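Local coordinates for putative non-ribosomal peptide synthetase (Actinomadura parvosata subsp. kistnae, PDB 6M7L), which probably serves as a condensation-type domain in non-ribosomal peptide assembly, with a fold related to the CoA-dependent acyltransferases, at residues W32-S35 with R36-D39; R120-L124 with T125-P129; G327-F331 with T332-G336; E404-L408 with D409-K413. All coordinates share one frame; numbering follows the deposited sequence.

Contact 1 (W32-S35 with R36-D39)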
loop_
_atom_site.group_PDB
_atom_site.type_symbol
_atom_site.label_atom_id
_atom_site.label_comp_id
_atom_site.label_asym_id
_atom_site.label_seq_id
_atom_site.Cartn_x
_atom_site.Cartn_y
_atom_site.Cartn_z
ATOM N N TRP A 32 3.012 6.454 -29.535
ATOM C CA TRP A 32 3.803 5.868 -30.610
ATOM C C TRP A 32 4.380 6.952 -31.513
ATOM O O TRP A 32 5.568 6.926 -31.858
ATOM C CB TRP A 32 2.947 4.888 -31.414
ATOM C CG TRP A 32 3.731 4.074 -32.397
ATOM C CD1 TRP A 32 4.303 2.856 -32.178
ATOM C CD2 TRP A 32 4.037 4.423 -33.753
ATOM N NE1 TRP A 32 4.943 2.420 -33.312
ATOM C CE2 TRP A 32 4.796 3.365 -34.294
ATOM C CE3 TRP A 32 3.744 5.526 -34.563
ATOM C CZ2 TRP A 32 5.265 3.377 -35.608
ATOM C CZ3 TRP A 32 4.209 5.535 -35.866
ATOM C CH2 TRP A 32 4.960 4.468 -36.375
ATOM N N LEU A 33 3.548 7.925 -31.894
ATOM C CA LEU A 33 4.001 8.998 -32.773
ATOM C C LEU A 33 5.129 9.797 -32.131
ATOM O O LEU A 33 6.191 9.989 -32.736
ATOM C CB LEU A 33 2.823 9.905 -33.133
ATOM C CG LEU A 33 1.768 9.271 -34.042
ATOM C CD1 LEU A 33 0.539 10.152 -34.154
ATOM C CD2 LEU A 33 2.352 8.990 -35.415
ATOM N N LEU A 34 4.927 10.255 -30.893
ATOM C CA LEU A 34 5.958 11.026 -30.209
ATOM C C LEU A 34 7.203 10.208 -29.895
ATOM O O LEU A 34 8.234 10.797 -29.549
ATOM C CB LEU A 34 5.404 11.622 -28.916
ATOM C CG LEU A 34 4.180 12.528 -29.038
ATOM C CD1 LEU A 34 3.819 13.102 -27.677
ATOM C CD2 LEU A 34 4.418 13.637 -30.051
ATOM N N SER A 35 7.140 8.880 -30.001
ATOM C CA SER A 35 8.322 8.056 -29.792
ATOM C C SER A 35 9.288 8.107 -30.968
ATOM O O SER A 35 10.433 7.667 -30.828
ATOM C CB SER A 35 7.920 6.601 -29.529
ATOM O OG SER A 35 7.837 5.867 -30.740
ATOM N N ARG A 36 8.855 8.625 -32.114
ATOM C CA ARG A 36 9.706 8.706 -33.298
ATOM C C ARG A 36 10.259 10.124 -33.429
ATOM O O ARG A 36 9.897 10.886 -34.324
ATOM C CB ARG A 36 8.920 8.299 -34.544
ATOM C CG ARG A 36 7.842 7.249 -34.312
ATOM C CD ARG A 36 8.434 5.896 -33.955
ATOM N NE ARG A 36 9.217 5.326 -35.047
ATOM C CZ ARG A 36 9.975 4.239 -34.933
ATOM N NH1 ARG A 36 10.655 3.788 -35.980
ATOM N NH2 ARG A 36 10.059 3.604 -33.772
ATOM N N ILE A 37 11.147 10.481 -32.499
ATOM C CA ILE A 37 11.676 11.841 -32.455
ATOM C C ILE A 37 13.186 11.831 -32.231
ATOM O O ILE A 37 13.907 12.664 -32.790
ATOM C CB ILE A 37 10.943 12.679 -31.391
ATOM C CG1 ILE A 37 9.514 12.970 -31.859
ATOM C CG2 ILE A 37 11.673 13.980 -31.123
ATOM C CD1 ILE A 37 8.767 13.966 -31.003
ATOM N N GLY A 38 13.684 10.903 -31.425
ATOM C CA GLY A 38 15.109 10.646 -31.354
ATOM C C GLY A 38 15.706 10.969 -29.998
ATOM O O GLY A 38 15.034 11.432 -29.075
ATOM N N ASP A 39 17.020 10.726 -29.910
ATOM C CA ASP A 39 17.741 10.798 -28.640
ATOM C C ASP A 39 17.678 12.183 -28.011
ATOM O O ASP A 39 17.647 12.301 -26.780
ATOM C CB ASP A 39 19.198 10.393 -28.856
ATOM C CG ASP A 39 19.344 8.948 -29.282
ATOM O OD1 ASP A 39 19.684 8.106 -28.423
ATOM O OD2 ASP A 39 19.102 8.650 -30.475
#
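Arg36 N donates to Leu33 O over 3.1 Å in a nearly straight i to i-3 bond, a tightened turn near the end of helix 26-34, and Ile37 N adds a weak bond back to Ser35 O. The side chains reinforce the turn. Ser35 OG reaches back to Trp32 O at 2.7 Å and meets it 19° off the carbonyl plane. Ser35 N gives the same oxygen only a weak bond. With an alanine here the OG bond goes, and Trp32 O would probably be left with little more than that weak backbone bond. Arg36 comes over one face of the Trp32 indole with its aliphatic part, and CG lies 4.3 Å from Trp32 CZ3. The bend at chi2 (-68°) brings Arg36 CD to 3.3 Å from Ser35 OG. A second bend at chi3 (-65°) turns the guanidinium so that OG lies at its edge, near its plane. On another side of the turn, Ile37 CG1 rests 3.4 Å from Leu34 O, while Ile37 CD1 approaches Leu34 CD2 at 4.5 Å. Trp32 NE1 is bonded to Phe79 O, which pins the indole. The turn leads from helix 26-34 toward strand 45-53. Arg36 forms a salt bridge with Asp123 in the loop before strand 130-136, and Leu34 packs on Glu407 in the loop before strand 410-418.

Contact 2 (R120-L124 with T125-P129)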
loop_
_atom_site.group_PDB
_atom_site.type_symbol
_atom_site.label_atom_id
_atom_site.label_comp_id
_atom_site.label_asym_id
_atom_site.label_seq_id
_atom_site.Cartn_x
_atom_site.Cartn_y
_atom_site.Cartn_z
ATOM N N ARG A 120 17.127 6.447 -22.897
ATOM C CA ARG A 120 17.390 5.759 -24.156
ATOM C C ARG A 120 16.076 5.458 -24.871
ATOM O O ARG A 120 15.178 4.844 -24.279
ATOM C CB ARG A 120 18.166 4.463 -23.924
ATOM C CG ARG A 120 19.637 4.648 -23.601
ATOM C CD ARG A 120 20.358 3.311 -23.583
ATOM N NE ARG A 120 21.805 3.476 -23.485
ATOM C CZ ARG A 120 22.667 2.469 -23.385
ATOM N NH1 ARG A 120 22.228 1.216 -23.370
ATOM N NH2 ARG A 120 23.968 2.714 -23.299
ATOM N N PRO A 121 15.924 5.867 -26.128
ATOM C CA PRO A 121 14.635 5.708 -26.808
ATOM C C PRO A 121 14.315 4.249 -27.093
ATOM O O PRO A 121 15.192 3.385 -27.161
ATOM C CB PRO A 121 14.820 6.495 -28.112
ATOM C CG PRO A 121 16.022 7.375 -27.877
ATOM C CD PRO A 121 16.899 6.599 -26.951
ATOM N N PHE A 122 13.022 3.985 -27.255
ATOM C CA PHE A 122 12.526 2.682 -27.665
ATOM C C PHE A 122 12.190 2.700 -29.151
ATOM O O PHE A 122 11.643 3.681 -29.664
ATOM C CB PHE A 122 11.275 2.284 -26.875
ATOM C CG PHE A 122 11.537 1.911 -25.444
ATOM C CD1 PHE A 122 11.433 2.857 -24.438
ATOM C CD2 PHE A 122 11.853 0.607 -25.100
ATOM C CE1 PHE A 122 11.658 2.515 -23.116
ATOM C CE2 PHE A 122 12.079 0.258 -23.778
ATOM C CZ PHE A 122 11.981 1.213 -22.786
ATOM N N ASP A 123 12.522 1.612 -29.838
ATOM C CA ASP A 123 12.034 1.359 -31.192
ATOM C C ASP A 123 10.817 0.454 -31.041
ATOM O O ASP A 123 10.913 -0.770 -31.127
ATOM C CB ASP A 123 13.112 0.733 -32.067
ATOM C CG ASP A 123 12.610 0.399 -33.461
ATOM O OD1 ASP A 123 11.437 0.708 -33.765
ATOM O OD2 ASP A 123 13.386 -0.177 -34.252
ATOM N N LEU A 124 9.656 1.073 -30.813
ATOM C CA LEU A 124 8.441 0.331 -30.496
ATOM C C LEU A 124 7.981 -0.587 -31.622
ATOM O O LEU A 124 7.117 -1.439 -31.383
ATOM C CB LEU A 124 7.320 1.307 -30.135
ATOM C CG LEU A 124 7.578 2.162 -28.892
ATOM C CD1 LEU A 124 6.424 3.120 -28.643
ATOM C CD2 LEU A 124 7.814 1.275 -27.677
ATOM N N THR A 125 8.523 -0.441 -32.834
ATOM C CA THR A 125 8.146 -1.346 -33.913
ATOM C C THR A 125 8.802 -2.712 -33.764
ATOM O O THR A 125 8.190 -3.727 -34.111
ATOM C CB THR A 125 8.504 -0.741 -35.273
ATOM O OG1 THR A 125 9.925 -0.592 -35.378
ATOM C CG2 THR A 125 7.841 0.619 -35.443
ATOM N N GLY A 126 10.027 -2.762 -33.244
ATOM C CA GLY A 126 10.726 -4.024 -33.102
ATOM C C GLY A 126 11.289 -4.286 -31.720
ATOM O O GLY A 126 12.317 -4.958 -31.581
ATOM N N GLU A 127 10.625 -3.774 -30.685
ATOM C CA GLU A 127 11.075 -3.964 -29.313
ATOM C C GLU A 127 9.872 -3.992 -28.385
ATOM O O GLU A 127 8.884 -3.286 -28.607
ATOM C CB GLU A 127 12.027 -2.853 -28.862
ATOM C CG GLU A 127 13.476 -3.041 -29.255
ATOM C CD GLU A 127 14.322 -1.849 -28.857
ATOM O OE1 GLU A 127 13.760 -0.887 -28.287
ATOM O OE2 GLU A 127 15.544 -1.870 -29.115
ATOM N N VAL A 128 9.971 -4.803 -27.337
ATOM C CA VAL A 128 8.972 -4.781 -26.271
ATOM C C VAL A 128 9.119 -3.451 -25.543
ATOM O O VAL A 128 10.224 -2.891 -25.493
ATOM C CB VAL A 128 9.119 -5.983 -25.324
ATOM C CG1 VAL A 128 8.956 -7.275 -26.098
ATOM C CG2 VAL A 128 10.456 -5.946 -24.598
ATOM N N PRO A 129 8.048 -2.907 -24.977
ATOM C CA PRO A 129 8.098 -1.523 -24.489
ATOM C C PRO A 129 8.646 -1.376 -23.078
ATOM O O PRO A 129 8.257 -0.449 -22.360
ATOM C CB PRO A 129 6.632 -1.087 -24.565
ATOM C CG PRO A 129 5.875 -2.352 -24.323
ATOM C CD PRO A 129 6.695 -3.480 -24.882
#
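Asp123 OD1 takes two bonds from Thr125: one from OG1 at 2.6 Å and one from the backbone N at 3.3 Å. Both donors arrive from the same face of the carboxylate, OG1 on the syn side. The bond from N makes an Asx turn, set within a type I beta turn from Asp123 to Gly126 that Gly126 N closes on Asp123 O at 3.0 Å. Asp123 CG stands opposite the backbone N (chi1 177°), which swings the carboxylate forward over the turn. Arg36 forms a salt bridge with the same OD1 and would probably stabilise its negative charge. Put an asparagine in place of Asp123 and Arg36 would probably be left without its charged mate, although the turn bonds to Thr125 might partly survive. Glu127 and Gly126 form the exposed side. Even there Glu127 OE1 accepts Asp123 N at 3.2 Å, met from above the carboxylate plane, so the loop is drawn together a second time. The inner side is buried and mostly apolar: Phe122, Leu124 and Pro129 close up there. Phe122 CE2 lies 3.9 Å from Pro129 C, and Pro129 O sits over one ring face, offset toward the rim. Leu124 CD2 meets Pro129 CB at 4.1 Å. The loop joins helix 110-119 to strand 130-136. Phe122 makes a cation-pi contact with Arg131, while Leu124 packs on Trp32 of helix 26-34 and on His149 of strand 141-149.

Contact 3 (G327-F331 with T332-G336)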
loop_
_atom_site.group_PDB
_atom_site.type_symbol
_atom_site.label_atom_id
_atom_site.label_comp_id
_atom_site.label_asym_id
_atom_site.label_seq_id
_atom_site.Cartn_x
_atom_site.Cartn_y
_atom_site.Cartn_z
ATOM N N GLY A 327 -14.606 39.628 -18.520
ATOM C CA GLY A 327 -14.922 40.634 -17.526
ATOM C C GLY A 327 -13.751 40.775 -16.573
ATOM O O GLY A 327 -12.582 40.650 -16.961
ATOM N N ASP A 328 -14.056 41.019 -15.305
ATOM C CA ASP A 328 -13.037 41.092 -14.260
ATOM C C ASP A 328 -13.553 40.367 -13.030
ATOM O O ASP A 328 -14.033 40.986 -12.073
ATOM C CB ASP A 328 -12.665 42.541 -13.950
ATOM C CG ASP A 328 -11.239 42.677 -13.463
ATOM O OD1 ASP A 328 -10.927 42.150 -12.377
ATOM O OD2 ASP A 328 -10.423 43.287 -14.182
ATOM N N PRO A 329 -13.461 39.042 -13.018
ATOM C CA PRO A 329 -14.040 38.270 -11.918
ATOM C C PRO A 329 -13.180 38.332 -10.667
ATOM O O PRO A 329 -11.963 38.520 -10.722
ATOM C CB PRO A 329 -14.089 36.839 -12.475
ATOM C CG PRO A 329 -13.679 36.943 -13.932
ATOM C CD PRO A 329 -12.856 38.174 -14.038
ATOM N N ALA A 330 -13.841 38.175 -9.526
ATOM C CA ALA A 330 -13.146 38.061 -8.255
ATOM C C ALA A 330 -12.767 36.605 -8.000
ATOM O O ALA A 330 -13.246 35.687 -8.668
ATOM C CB ALA A 330 -14.009 38.605 -7.118
ATOM N N PHE A 331 -11.888 36.401 -7.014
ATOM C CA PHE A 331 -11.432 35.049 -6.703
ATOM C C PHE A 331 -12.603 34.129 -6.382
ATOM O O PHE A 331 -12.636 32.978 -6.832
ATOM C CB PHE A 331 -10.441 35.078 -5.542
ATOM C CG PHE A 331 -10.057 33.715 -5.044
ATOM C CD1 PHE A 331 -10.560 33.233 -3.845
ATOM C CD2 PHE A 331 -9.203 32.909 -5.781
ATOM C CE1 PHE A 331 -10.211 31.978 -3.385
ATOM C CE2 PHE A 331 -8.851 31.651 -5.327
ATOM C CZ PHE A 331 -9.357 31.186 -4.127
ATOM N N THR A 332 -13.573 34.619 -5.606
ATOM C CA THR A 332 -14.775 33.832 -5.347
ATOM C C THR A 332 -15.511 33.516 -6.641
ATOM O O THR A 332 -16.009 32.399 -6.826
ATOM C CB THR A 332 -15.698 34.576 -4.381
ATOM O OG1 THR A 332 -15.939 35.902 -4.869
ATOM C CG2 THR A 332 -15.076 34.655 -3.002
ATOM N N GLU A 333 -15.584 34.489 -7.553
ATOM C CA GLU A 333 -16.261 34.260 -8.824
ATOM C C GLU A 333 -15.452 33.332 -9.720
ATOM O O GLU A 333 -16.021 32.484 -10.418
ATOM C CB GLU A 333 -16.525 35.594 -9.520
ATOM C CG GLU A 333 -17.381 35.491 -10.768
ATOM C CD GLU A 333 -17.751 36.852 -11.325
ATOM O OE1 GLU A 333 -17.236 37.865 -10.804
ATOM O OE2 GLU A 333 -18.559 36.909 -12.278
ATOM N N ILE A 334 -14.125 33.475 -9.712
ATOM C CA ILE A 334 -13.276 32.562 -10.471
ATOM C C ILE A 334 -13.335 31.163 -9.870
ATOM O O ILE A 334 -13.320 30.158 -10.594
ATOM C CB ILE A 334 -11.835 33.102 -10.527
ATOM C CG1 ILE A 334 -11.815 34.456 -11.234
ATOM C CG2 ILE A 334 -10.912 32.116 -11.227
ATOM C CD1 ILE A 334 -10.476 35.140 -11.222
ATOM N N LEU A 335 -13.415 31.076 -8.541
ATOM C CA LEU A 335 -13.586 29.783 -7.887
ATOM C C LEU A 335 -14.862 29.098 -8.361
ATOM O O LEU A 335 -14.907 27.868 -8.484
ATOM C CB LEU A 335 -13.598 29.969 -6.369
ATOM C CG LEU A 335 -13.165 28.804 -5.480
ATOM C CD1 LEU A 335 -12.677 29.338 -4.145
ATOM C CD2 LEU A 335 -14.302 27.817 -5.269
ATOM N N GLY A 336 -15.906 29.878 -8.640
ATOM C CA GLY A 336 -17.127 29.294 -9.168
ATOM C C GLY A 336 -16.955 28.781 -10.584
ATOM O O GLY A 336 -17.381 27.670 -10.911
#
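Ala330 O accepts Ile334 N at 2.6 Å, with the donor nearly along the C=O axis. This bond belongs to the first turn of helix 331-346, where Ala330 holds the N-cap position. Leu335 N follows with a bond to Phe331 O at 2.7 Å, tilted 25° from the carbonyl plane. Pro329, just before the cap, and Ile334, in the first turn, form a hydrophobic staple. Pro329 CB meets Ile334 CG1 at 3.5 Å, and the two side chains lie askew. Ile334 CG1 sits beside the backbone N (chi1 -61°), which turns it back toward the proline and over Ala330 O. Glu333 closes in from another side. Its chain is extended beyond CG, and OE1 ends 3.4 Å from Pro329 CA. OE2 has a long, weak ion pair with Arg337 one turn further on. The inner face of the helix start is apolar. Phe331 packs on Leu261 and Ala264 of helix 255-267 and on Ala278 of helix 272-288, the helix that Ile334 and Leu335 also touch. The loop side is tied in as well. Asp328 OD1 accepts Ser466 N, and backbone bonds join Phe331 to Val463 and Thr332 to Pro461. One turn apart on the helix, Leu335 CD1 reaches the Phe331 ring obliquely, 3.7 Å from CE1 and 3.8 Å from CZ.

Contact 4 (E404-L408 with D409-K413)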
loop_
_atom_site.group_PDB
_atom_site.type_symbol
_atom_site.label_atom_id
_atom_site.label_comp_id
_atom_site.label_asym_id
_atom_site.label_seq_id
_atom_site.Cartn_x
_atom_site.Cartn_y
_atom_site.Cartn_z
ATOM N N GLU A 404 10.393 13.250 -14.161
ATOM C CA GLU A 404 10.029 12.551 -15.385
ATOM C C GLU A 404 10.012 13.506 -16.573
ATOM O O GLU A 404 9.727 14.700 -16.439
ATOM C CB GLU A 404 8.658 11.893 -15.235
ATOM C CG GLU A 404 8.675 10.572 -14.493
ATOM C CD GLU A 404 7.290 10.121 -14.080
ATOM O OE1 GLU A 404 6.395 10.986 -13.961
ATOM O OE2 GLU A 404 7.094 8.904 -13.875
ATOM N N ALA A 405 10.333 12.965 -17.745
ATOM C CA ALA A 405 10.190 13.726 -18.977
ATOM C C ALA A 405 8.725 14.074 -19.192
ATOM O O ALA A 405 7.841 13.232 -19.008
ATOM C CB ALA A 405 10.733 12.927 -20.163
ATOM N N MET A 406 8.464 15.323 -19.566
ATOM C CA MET A 406 7.097 15.781 -19.754
ATOM C C MET A 406 7.036 16.742 -20.929
ATOM O O MET A 406 8.039 17.340 -21.325
ATOM C CB MET A 406 6.547 16.458 -18.491
ATOM C CG MET A 406 7.206 17.783 -18.148
ATOM S SD MET A 406 6.414 18.568 -16.735
ATOM C CE MET A 406 7.172 20.186 -16.760
ATOM N N GLU A 407 5.834 16.873 -21.492
ATOM C CA GLU A 407 5.578 17.853 -22.539
ATOM C C GLU A 407 5.068 19.173 -21.990
ATOM O O GLU A 407 5.108 20.183 -22.702
ATOM C CB GLU A 407 4.555 17.310 -23.538
ATOM C CG GLU A 407 4.903 15.966 -24.133
ATOM C CD GLU A 407 3.872 15.511 -25.140
ATOM O OE1 GLU A 407 3.809 16.106 -26.238
ATOM O OE2 GLU A 407 3.110 14.572 -24.827
ATOM N N LEU A 408 4.581 19.184 -20.754
ATOM C CA LEU A 408 4.046 20.395 -20.164
ATOM C C LEU A 408 5.169 21.378 -19.850
ATOM O O LEU A 408 6.338 21.007 -19.713
ATOM C CB LEU A 408 3.270 20.064 -18.891
ATOM C CG LEU A 408 2.129 19.060 -19.063
ATOM C CD1 LEU A 408 1.822 18.378 -17.741
ATOM C CD2 LEU A 408 0.894 19.756 -19.610
ATOM N N ASP A 409 4.799 22.655 -19.755
ATOM C CA ASP A 409 5.747 23.658 -19.286
ATOM C C ASP A 409 5.807 23.678 -17.767
ATOM O O ASP A 409 6.883 23.857 -17.184
ATOM C CB ASP A 409 5.364 25.041 -19.811
ATOM C CG ASP A 409 5.086 25.041 -21.294
ATOM O OD1 ASP A 409 5.584 24.132 -21.987
ATOM O OD2 ASP A 409 4.373 25.949 -21.768
ATOM N N LEU A 410 4.660 23.497 -17.119
ATOM C CA LEU A 410 4.555 23.554 -15.672
ATOM C C LEU A 410 3.601 22.472 -15.195
ATOM O O LEU A 410 2.532 22.271 -15.781
ATOM C CB LEU A 410 4.072 24.931 -15.208
ATOM C CG LEU A 410 4.995 26.097 -15.559
ATOM C CD1 LEU A 410 4.263 27.422 -15.438
ATOM C CD2 LEU A 410 6.232 26.074 -14.674
ATOM N N TRP A 411 3.995 21.773 -14.135
ATOM C CA TRP A 411 3.163 20.743 -13.520
ATOM C C TRP A 411 3.205 20.973 -12.014
ATOM O O TRP A 411 4.186 20.625 -11.351
ATOM C CB TRP A 411 3.643 19.343 -13.889
ATOM C CG TRP A 411 2.578 18.303 -13.729
ATOM C CD1 TRP A 411 1.309 18.499 -13.268
ATOM C CD2 TRP A 411 2.683 16.908 -14.035
ATOM N NE1 TRP A 411 0.616 17.314 -13.271
ATOM C CE2 TRP A 411 1.437 16.320 -13.732
ATOM C CE3 TRP A 411 3.708 16.098 -14.533
ATOM C CZ2 TRP A 411 1.188 14.962 -13.913
ATOM C CZ3 TRP A 411 3.460 14.750 -14.710
ATOM C CH2 TRP A 411 2.208 14.195 -14.401
ATOM N N LEU A 412 2.144 21.567 -11.477
ATOM C CA LEU A 412 2.060 21.872 -10.055
ATOM C C LEU A 412 1.439 20.680 -9.331
ATOM O O LEU A 412 0.252 20.388 -9.505
ATOM C CB LEU A 412 1.250 23.145 -9.830
ATOM C CG LEU A 412 1.052 23.555 -8.372
ATOM C CD1 LEU A 412 2.391 23.733 -7.667
ATOM C CD2 LEU A 412 0.228 24.826 -8.300
ATOM N N LYS A 413 2.243 19.997 -8.524
ATOM C CA LYS A 413 1.810 18.840 -7.750
ATOM C C LYS A 413 1.859 19.203 -6.272
ATOM O O LYS A 413 2.938 19.482 -5.738
ATOM C CB LYS A 413 2.703 17.633 -8.034
ATOM C CG LYS A 413 2.789 17.246 -9.500
ATOM C CD LYS A 413 4.036 16.411 -9.765
ATOM C CE LYS A 413 3.928 15.656 -11.078
ATOM N NZ LYS A 413 5.213 15.017 -11.472
#
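Leu408 CD1 lies over one face of the Trp411 indole in a CH-pi contact. It is 4.2 Å from the centroid of the five-membered ring, 19° off the normal. Lys413 CE covers the opposite face, 3.4 Å above the plane and over the ring centre. The indole is thus held between a leucine methyl and the aliphatic part of a lysine from its own strand. Met406 comes in obliquely to the ring, and its SD is 4.0 Å from Trp411 CB. Its chain is extended beyond CG, which carries CE on to 3.7 Å from Asp409 O. Met406 therefore bridges the bend at Leu408 and Asp409, where the loop gives way to strand 410-418. That strand is an inner member of a mixed four-stranded sheet, with 424-434 antiparallel to it on one side and 374-380 parallel on the other. Both neighbours help to place the tryptophan. Trp411 NE1 is hydrogen-bonded to Gln377 OE1 of strand 374-380, which fixes the rotation of the ring, and Trp411 also packs on Ala375 and Val432. Backbone bonds tie Leu410 to Ala375 and Trp411 to Val432. Further out, the polar ends of the bend are held by charge. Asp409 OD2 forms a salt bridge with Arg238. Glu407 OE2 forms another with Arg30, a residue of helix 26-34.

Overall arrangement
Contacts 1 and 2 are neighbours, with centres 10 Å apart. Contact 1 is a surface turn and contact 2 is partly buried. A salt bridge joins them, and both rely on polar side chains that grip a turn. Contact 4 is the buried one and lies nearest the centre of the chain. Its two segments meet through an indole, a thioether and methyl groups. It also touches contact 1. Contact 3, partly buried like contact 2, stands apart, about 12 Å from contact 4 and about 38 Å from contact 2 at the nearest atoms. There backbone bonds and an apolar staple start a helix, whereas contact 1 lies near a helix end.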